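Local atomic coordinates of SIR4-interacting protein SIF2 (PDB entry 1R5M), a protein that antagonizes telomeric silencing in yeast, belongs to the Set3 corepressor complex and interacts with the silencing factor SIR4. Residues I244-P249 with L262-D267; Y286-S291 with S311-S316. All coordinates share one frame; numbering follows the deposited sequence.

Interaction 1: I244-P249 with L262-D267; sequences IGHHGP and LLSASD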
loop_
_atom_site.group_PDB
_atom_site.type_symbol
_atom_site.label_atom_id
_atom_site.label_comp_id
_atom_site.label_asym_id
_atom_site.label_seq_id
_atom_site.Cartn_x
_atom_site.Cartn_y
_atom_site.Cartn_z
ATOM N N ILE A 244 14.758 -0.929 -17.295
ATOM C CA ILE A 244 15.703 0.141 -16.998
ATOM C C ILE A 244 15.142 1.517 -17.329
ATOM O O ILE A 244 14.599 1.731 -18.412
ATOM C CB ILE A 244 17.017 -0.055 -17.792
ATOM C CG1 ILE A 244 17.591 -1.450 -17.522
ATOM C CG2 ILE A 244 18.025 1.019 -17.406
ATOM C CD1 ILE A 244 17.925 -1.715 -16.068
ATOM N N GLY A 245 15.283 2.446 -16.391
ATOM C CA GLY A 245 14.781 3.793 -16.610
ATOM C C GLY A 245 14.882 4.695 -15.393
ATOM O O GLY A 245 15.336 5.833 -15.497
ATOM N N HIS A 246 14.457 4.201 -14.234
ATOM C CA HIS A 246 14.515 5.002 -13.014
ATOM C C HIS A 246 15.944 5.262 -12.546
ATOM O O HIS A 246 16.845 4.460 -12.800
ATOM C CB HIS A 246 13.724 4.321 -11.894
ATOM C CG HIS A 246 12.240 4.435 -12.051
ATOM N ND1 HIS A 246 11.586 5.648 -12.059
ATOM C CD2 HIS A 246 11.280 3.488 -12.182
ATOM C CE1 HIS A 246 10.286 5.445 -12.188
ATOM N NE2 HIS A 246 10.075 4.142 -12.263
ATOM N N HIS A 247 16.141 6.387 -11.862
ATOM C CA HIS A 247 17.462 6.759 -11.363
ATOM C C HIS A 247 17.515 6.784 -9.840
ATOM O O HIS A 247 18.443 7.341 -9.253
ATOM C CB HIS A 247 17.866 8.140 -11.891
ATOM C CG HIS A 247 17.751 8.280 -13.376
ATOM N ND1 HIS A 247 16.538 8.346 -14.026
ATOM C CD2 HIS A 247 18.700 8.368 -14.339
ATOM C CE1 HIS A 247 16.743 8.471 -15.326
ATOM N NE2 HIS A 247 18.047 8.486 -15.542
ATOM N N GLY A 248 16.520 6.184 -9.197
ATOM C CA GLY A 248 16.495 6.161 -7.748
ATOM C C GLY A 248 15.692 4.982 -7.235
ATOM O O GLY A 248 15.075 4.275 -8.031
ATOM N N PRO A 249 15.680 4.741 -5.914
ATOM C CA PRO A 249 14.934 3.624 -5.327
ATOM C C PRO A 249 13.481 3.555 -5.798
ATOM O O PRO A 249 12.846 4.582 -6.054
ATOM C CB PRO A 249 15.051 3.886 -3.831
ATOM C CG PRO A 249 16.426 4.485 -3.724
ATOM C CD PRO A 249 16.436 5.466 -4.875
ATOM N N LEU A 262 2.445 -2.149 -16.041
ATOM C CA LEU A 262 3.021 -1.988 -14.715
ATOM C C LEU A 262 3.289 -0.515 -14.458
ATOM O O LEU A 262 3.884 0.168 -15.291
ATOM C CB LEU A 262 4.346 -2.747 -14.608
ATOM C CG LEU A 262 5.126 -2.523 -13.307
ATOM C CD1 LEU A 262 4.382 -3.175 -12.143
ATOM C CD2 LEU A 262 6.526 -3.104 -13.439
ATOM N N LEU A 263 2.834 -0.029 -13.308
ATOM C CA LEU A 263 3.067 1.350 -12.903
ATOM C C LEU A 263 4.167 1.316 -11.851
ATOM O O LEU A 263 4.106 0.520 -10.914
ATOM C CB LEU A 263 1.800 1.954 -12.282
ATOM C CG LEU A 263 2.003 3.185 -11.389
ATOM C CD1 LEU A 263 2.433 4.385 -12.225
ATOM C CD2 LEU A 263 0.703 3.494 -10.661
ATOM N N SER A 264 5.190 2.150 -12.016
ATOM C CA SER A 264 6.255 2.219 -11.025
ATOM C C SER A 264 6.465 3.674 -10.620
ATOM O O SER A 264 6.208 4.588 -11.404
ATOM C CB SER A 264 7.565 1.637 -11.582
ATOM O OG SER A 264 8.034 2.378 -12.697
ATOM N N ALA A 265 6.885 3.883 -9.377
ATOM C CA ALA A 265 7.172 5.227 -8.881
ATOM C C ALA A 265 8.546 5.134 -8.244
ATOM O O ALA A 265 8.941 4.071 -7.752
ATOM C CB ALA A 265 6.139 5.664 -7.853
ATOM N N SER A 266 9.275 6.241 -8.241
ATOM C CA SER A 266 10.624 6.234 -7.697
ATOM C C SER A 266 10.975 7.482 -6.900
ATOM O O SER A 266 10.292 8.506 -6.984
ATOM C CB SER A 266 11.619 6.076 -8.850
ATOM O OG SER A 266 12.954 6.304 -8.432
ATOM N N ASP A 267 12.043 7.377 -6.115
ATOM C CA ASP A 267 12.522 8.505 -5.334
ATOM C C ASP A 267 12.997 9.564 -6.322
ATOM O O ASP A 267 13.153 10.731 -5.955
ATOM C CB ASP A 267 13.702 8.100 -4.445
ATOM C CG ASP A 267 13.281 7.299 -3.228
ATOM O OD1 ASP A 267 12.075 7.038 -3.058
ATOM O OD2 ASP A 267 14.173 6.933 -2.434
#

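Interaction 2: Y286-S291 with S311-S316; sequences YGHSQS and SVRLWS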
loop_
_atom_site.group_PDB
_atom_site.type_symbol
_atom_site.label_atom_id
_atom_site.label_comp_id
_atom_site.label_asym_id
_atom_site.label_seq_id
_atom_site.Cartn_x
_atom_site.Cartn_y
_atom_site.Cartn_z
ATOM N N TYR A 286 7.129 13.278 -15.620
ATOM C CA TYR A 286 7.913 14.220 -14.823
ATOM C C TYR A 286 6.972 15.289 -14.281
ATOM O O TYR A 286 5.973 15.627 -14.914
ATOM C CB TYR A 286 8.977 14.928 -15.672
ATOM C CG TYR A 286 10.086 14.047 -16.193
ATOM C CD1 TYR A 286 9.983 13.426 -17.436
ATOM C CD2 TYR A 286 11.240 13.837 -15.441
ATOM C CE1 TYR A 286 11.005 12.612 -17.922
ATOM C CE2 TYR A 286 12.267 13.028 -15.913
ATOM C CZ TYR A 286 12.143 12.418 -17.153
ATOM O OH TYR A 286 13.156 11.611 -17.617
ATOM N N GLY A 287 7.306 15.831 -13.118
ATOM C CA GLY A 287 6.475 16.868 -12.536
ATOM C C GLY A 287 6.705 17.018 -11.049
ATOM O O GLY A 287 6.886 18.132 -10.547
ATOM N N HIS A 288 6.683 15.900 -10.333
ATOM C CA HIS A 288 6.908 15.935 -8.897
ATOM C C HIS A 288 8.316 16.452 -8.627
ATOM O O HIS A 288 9.264 16.084 -9.321
ATOM C CB HIS A 288 6.721 14.541 -8.298
ATOM C CG HIS A 288 5.286 14.166 -8.090
ATOM N ND1 HIS A 288 4.450 14.869 -7.247
ATOM C CD2 HIS A 288 4.541 13.157 -8.603
ATOM C CE1 HIS A 288 3.254 14.307 -7.249
ATOM N NE2 HIS A 288 3.282 13.267 -8.063
ATOM N N SER A 289 8.446 17.314 -7.623
ATOM C CA SER A 289 9.738 17.897 -7.282
ATOM C C SER A 289 10.447 17.160 -6.155
ATOM O O SER A 289 11.582 17.485 -5.805
ATOM C CB SER A 289 9.565 19.371 -6.911
ATOM O OG SER A 289 8.687 19.521 -5.810
ATOM N N GLN A 290 9.770 16.171 -5.579
ATOM C CA GLN A 290 10.349 15.376 -4.506
ATOM C C GLN A 290 9.886 13.933 -4.665
ATOM O O GLN A 290 9.073 13.628 -5.537
ATOM C CB GLN A 290 9.927 15.920 -3.139
ATOM C CG GLN A 290 10.244 17.398 -2.943
ATOM C CD GLN A 290 10.040 17.862 -1.513
ATOM O OE1 GLN A 290 9.907 19.058 -1.252
ATOM N NE2 GLN A 290 10.028 16.919 -0.577
ATOM N N SER A 291 10.410 13.053 -3.820
ATOM C CA SER A 291 10.074 11.636 -3.868
ATOM C C SER A 291 8.577 11.363 -3.884
ATOM O O SER A 291 7.800 12.028 -3.196
ATOM C CB SER A 291 10.699 10.912 -2.674
ATOM O OG SER A 291 12.108 11.043 -2.686
ATOM N N SER A 311 1.978 17.555 -3.338
ATOM C CA SER A 311 1.004 17.549 -4.422
ATOM C C SER A 311 0.448 16.180 -4.775
ATOM O O SER A 311 1.067 15.145 -4.513
ATOM C CB SER A 311 1.611 18.165 -5.690
ATOM O OG SER A 311 2.574 17.301 -6.273
ATOM N N VAL A 312 -0.744 16.204 -5.358
ATOM C CA VAL A 312 -1.433 15.015 -5.827
ATOM C C VAL A 312 -1.576 15.285 -7.316
ATOM O O VAL A 312 -2.081 16.339 -7.713
ATOM C CB VAL A 312 -2.832 14.874 -5.198
ATOM C CG1 VAL A 312 -3.539 13.657 -5.773
ATOM C CG2 VAL A 312 -2.711 14.745 -3.687
ATOM N N ARG A 313 -1.116 14.353 -8.142
ATOM C CA ARG A 313 -1.182 14.541 -9.582
ATOM C C ARG A 313 -1.849 13.383 -10.300
ATOM O O ARG A 313 -1.534 12.219 -10.049
ATOM C CB ARG A 313 0.230 14.761 -10.134
ATOM C CG ARG A 313 0.901 16.003 -9.554
ATOM C CD ARG A 313 2.349 16.154 -9.987
ATOM N NE ARG A 313 2.999 17.231 -9.243
ATOM C CZ ARG A 313 3.373 18.390 -9.771
ATOM N NH1 ARG A 313 3.171 18.632 -11.060
ATOM N NH2 ARG A 313 3.941 19.313 -9.005
ATOM N N LEU A 314 -2.783 13.721 -11.184
ATOM C CA LEU A 314 -3.516 12.737 -11.978
ATOM C C LEU A 314 -2.959 12.831 -13.394
ATOM O O LEU A 314 -2.941 13.912 -13.995
ATOM C CB LEU A 314 -5.014 13.057 -11.971
ATOM C CG LEU A 314 -5.916 12.121 -12.780
ATOM C CD1 LEU A 314 -5.933 10.735 -12.147
ATOM C CD2 LEU A 314 -7.324 12.698 -12.826
ATOM N N TRP A 315 -2.513 11.695 -13.921
ATOM C CA TRP A 315 -1.895 11.645 -15.241
ATOM C C TRP A 315 -2.708 10.854 -16.258
ATOM O O TRP A 315 -3.334 9.855 -15.918
ATOM C CB TRP A 315 -0.502 11.015 -15.130
ATOM C CG TRP A 315 0.327 11.502 -13.959
ATOM C CD1 TRP A 315 0.287 11.042 -12.671
ATOM C CD2 TRP A 315 1.341 12.508 -13.993
ATOM N NE1 TRP A 315 1.226 11.698 -11.901
ATOM C CE2 TRP A 315 1.885 12.603 -12.692
ATOM C CE3 TRP A 315 1.848 13.342 -15.000
ATOM C CZ2 TRP A 315 2.912 13.496 -12.373
ATOM C CZ3 TRP A 315 2.866 14.229 -14.681
ATOM C CH2 TRP A 315 3.387 14.299 -13.380
ATOM N N SER A 316 -2.676 11.305 -17.510
ATOM C CA SER A 316 -3.392 10.647 -18.598
ATOM C C SER A 316 -2.441 9.869 -19.503
ATOM O O SER A 316 -1.489 10.432 -20.044
ATOM C CB SER A 316 -4.138 11.686 -19.442
ATOM O OG SER A 316 -4.598 11.125 -20.664
#

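Interaction 1: I244-P249 with L262-D267
The imidazole of H246 has S266 over one face and the hydroxyl of S264 at its edge. S266 CB stands 3.6 Å from the ring centroid, 29° off the normal, a CH-pi contact displaced toward the rim at ND1. In the ring plane, H246 NE2 and S264 OG form a 2.7 Å hydrogen bond; either atom could be the donor. With CG anti to the carbonyl carbon (chi1 -75°), the H246 side chain lies against strand 261-266. H246 ND1 is hydrogen-bonded to D268 and S264 OG to W274 NE1, which completes the Asp-His-Ser-Trp hydrogen-bond tetrad typical of WD repeats, here within WD 5. Replacing H246 with alanine removes the ring, which is likely to leave S264 OG and D268 without their imidazole partner and to open a gap beside S266 CB. Farther along, the carbonyl of P249 accepts D267 N at 2.9 Å (N-H...O angle 160°). S266 OG also lies 2.9 Å from P249 O, but G248 O, 3.0 Å from the same OG, is close as well. The P249 ring crosses the D267 side chain at about a right angle, its CB 3.5 Å from D267 OD2. The loop 244-249 leads from strand 241-243 into strand 250-256. Strand 261-266 runs between 250-256 and 271-274; its A265 points away from the loop and packs on I292 of the next blade.

Interaction 2: Y286-S291 with S311-S316
R313 runs antiparallel to the H288 side chain, its aliphatic stem over one face of the imidazole. R313 CD is 3.6 Å from the ring centroid and 16° off the normal, the evidence for a CH-pi contact; the ring and guanidinium planes are 72° apart. An extended course from CG to NE carries the guanidinium beyond the imidazole to G287, whose O lies over its face, 3.5 Å from R313 NH2. At the rim of the W315 indole, Y286 O comes within 3.3 Å of CH2. G287 CA meets the same edge, and a CB modelled on G287 would clash with CH2. The loop-to-strand pairing belongs to WD 6, a blade of the WD40 beta-propeller, in which H288 joins the Asp-His-Ser-Trp tetrad: H288 ND1 is hydrogen-bonded to D309, H288 NE2 to S305 OG, and W315 NE1 to that same hydroxyl. S311 OG, at the edge of the H288 ring, receives R313 NE in a 3.0 Å hydrogen bond tilted 20° from the guanidinium plane, a link likely to restrict rotation of the arginine's end. D309 in turn is hydrogen-bonded to S311 OG. Beyond W315 the ring of F285 meets the indole, and strand 321-327 flanks R313 through L322 and L325.

Interactions 1 and 2 come from successive repeats, WD 5 and WD 6, and each sets a loop that enters a blade's first strand against a later strand of that blade. In 244-249/262-267 this is the second strand, in 286-291/311-316 the third, so H246 meets the tetrad serine itself, whereas H288 meets an arginine and lies close to the tryptophan. Interaction 1 is buried, and hydrogen bonds cross it directly. Interaction 2 is only partly buried, with Y286 and G287 exposed; no clear hydrogen bond crosses it, and aliphatic, ring-edge and guanidinium contacts carry it instead. Their centres lie 13 Å apart, and the two touch where D267 O packs 3.4 Å from S291 OG.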